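Local coordinates for appr-1-p processing domain protein (Thermus aquaticus Y51MC23, PDB 5M31), which belongs to the macro domain family, a compact fold of helices packed around a mixed beta sheet, and is named an Appr-1-p processing domain protein, at residues Leu43-Lys46 / Arg47-Asp51. Numbering follows the deposited sequence.
Sequences LQFK and RAFPD
F45 O takes the last of three successive i to i+4 hydrogen bonds that finish helix 40-48, with F49 N as its donor at 2.8 Å. The two before it run from R47 N to L43 O, the straightest of the three at 168° on the hydrogen, and from A48 N to Q44 O at 3.0 Å. F49 is the first residue to leave helical backbone angles, yet its N-H still points back into the last turn. F45 O has a second donor in a water, through a weak bond; the same water donates to F49 O at 2.8 Å and so bridges the two carbonyls across the break. F49 is at once the N-cap position of the next helix, and P50, which has no N-H to offer, opens that helix with its nitrogen 3.5 Å from K46 O.

On one flank, the guanidinium of R47 lies across L43, whose CG sits over the centre of one face, 3.8 Å above the plane. The bend at chi3 (-80°) in the arginine folds the group back over the leucine. The side chain of Q44 runs alongside that of R47, pointing the same way, with its amide plane nearly perpendicular to the guanidinium and Q44 OE1 3.8 Å from R47 NH2, too far for a hydrogen bond.

The F45 and F49 rings point the same way and meet obliquely, planes 35° apart, through their CD2 atoms at 3.6 Å. K46 turns its ammonium elsewhere: NZ is hydrogen-bonded to M37 O, and the side chain makes a cation-pi contact with Y53 of helix 50-61. Together the two phenylalanines seat this helix-to-helix joint on the macro domain sheet, both touching L27 of strand 26-31 and I84 of strand 83-88, while R47 and A48 remain at the exposed surface.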
loop_
_atom_site.group_PDB
_atom_site.type_symbol
_atom_site.label_atom_id
_atom_site.label_comp_id
_atom_site.label_asym_id
_atom_site.label_seq_id
_atom_site.Cartn_x
_atom_site.Cartn_y
_atom_site.Cartn_z
ATOM N N LEU A 43 -6.583 8.605 5.174
ATOM C CA LEU A 43 -7.373 9.077 6.315
ATOM C C LEU A 43 -7.910 7.919 7.147
ATOM O O LEU A 43 -7.834 7.926 8.380
ATOM C CB LEU A 43 -8.542 9.942 5.827
ATOM C CG LEU A 43 -9.436 10.465 6.936
ATOM C CD1 LEU A 43 -8.634 11.137 8.035
ATOM C CD2 LEU A 43 -10.457 11.438 6.369
ATOM N N GLN A 44 -8.378 6.876 6.480
ATOM C CA GLN A 44 -8.918 5.711 7.190
ATOM C C GLN A 44 -7.791 5.038 7.976
ATOM O O GLN A 44 -7.965 4.633 9.136
ATOM C CB GLN A 44 -9.557 4.704 6.215
ATOM C CG GLN A 44 -10.574 5.291 5.228
ATOM C CD GLN A 44 -11.587 6.231 5.849
ATOM O OE1 GLN A 44 -11.653 7.440 5.510
ATOM N NE2 GLN A 44 -12.424 5.688 6.713
ATOM N N PHE A 45 -6.628 4.930 7.329
ATOM C CA PHE A 45 -5.434 4.380 7.992
ATOM C C PHE A 45 -4.972 5.219 9.158
ATOM O O PHE A 45 -4.601 4.672 10.198
ATOM C CB PHE A 45 -4.292 4.128 6.986
ATOM C CG PHE A 45 -4.378 2.775 6.314
ATOM C CD1 PHE A 45 -5.188 2.599 5.203
ATOM C CD2 PHE A 45 -3.667 1.704 6.772
ATOM C CE1 PHE A 45 -5.272 1.356 4.569
ATOM C CE2 PHE A 45 -3.719 0.490 6.121
ATOM C CZ PHE A 45 -4.502 0.295 5.041
ATOM N N LYS A 46 -4.991 6.541 9.029
ATOM C CA LYS A 46 -4.596 7.396 10.159
ATOM C C LYS A 46 -5.437 7.108 11.395
ATOM O O LYS A 46 -4.903 6.950 12.490
ATOM C CB LYS A 46 -4.734 8.841 9.840
ATOM C CG LYS A 46 -4.299 9.713 10.983
ATOM C CD LYS A 46 -4.115 11.150 10.557
ATOM C CE LYS A 46 -5.417 11.797 10.163
ATOM N NZ LYS A 46 -5.192 13.211 9.759
ATOM N N ARG A 47 -6.752 7.056 11.178
ATOM C CA ARG A 47 -7.747 6.794 12.290
ATOM C C ARG A 47 -7.614 5.387 12.891
ATOM O O ARG A 47 -7.675 5.242 14.108
ATOM C CB ARG A 47 -9.178 7.161 11.813
ATOM C CG ARG A 47 -9.271 8.621 11.407
ATOM C CD ARG A 47 -10.620 9.293 11.384
ATOM N NE ARG A 47 -11.402 8.989 10.195
ATOM C CZ ARG A 47 -12.201 9.842 9.554
ATOM N NH1 ARG A 47 -12.252 11.136 9.873
ATOM N NH2 ARG A 47 -12.912 9.406 8.523
ATOM N N ALA A 48 -7.354 4.366 12.053
ATOM C CA ALA A 48 -7.293 2.967 12.486
ATOM C C ALA A 48 -5.951 2.636 13.077
ATOM O O ALA A 48 -5.825 1.705 13.878
ATOM C CB ALA A 48 -7.550 2.061 11.290
ATOM N N PHE A 49 -4.901 3.322 12.579
ATOM C CA PHE A 49 -3.549 2.964 12.914
ATOM C C PHE A 49 -2.712 4.176 13.300
ATOM O O PHE A 49 -1.712 4.544 12.598
ATOM C CB PHE A 49 -2.897 2.198 11.745
ATOM C CG PHE A 49 -3.604 0.924 11.387
ATOM C CD1 PHE A 49 -3.511 -0.196 12.201
ATOM C CD2 PHE A 49 -4.338 0.825 10.210
ATOM C CE1 PHE A 49 -4.198 -1.352 11.878
ATOM C CE2 PHE A 49 -4.978 -0.329 9.851
ATOM C CZ PHE A 49 -4.906 -1.444 10.694
ATOM N N PRO A 50 -3.009 4.742 14.475
ATOM C CA PRO A 50 -2.287 5.962 14.851
ATOM C C PRO A 50 -0.751 5.814 14.998
ATOM O O PRO A 50 0.002 6.752 14.693
ATOM C CB PRO A 50 -2.940 6.383 16.171
ATOM C CG PRO A 50 -3.698 5.199 16.669
ATOM C CD PRO A 50 -4.006 4.333 15.489
ATOM N N ASP A 51 -0.274 4.692 15.522
ATOM C CA ASP A 51 1.168 4.532 15.676
ATOM C C ASP A 51 1.913 4.508 14.310
ATOM O O ASP A 51 3.011 5.056 14.184
ATOM C CB ASP A 51 1.482 3.267 16.460
ATOM C CG ASP A 51 0.959 3.320 17.872
ATOM O OD1 ASP A 51 0.511 4.421 18.353
ATOM O OD2 ASP A 51 1.064 2.297 18.540
HETATM O O HOH W 1 -1.761 5.245 9.910
#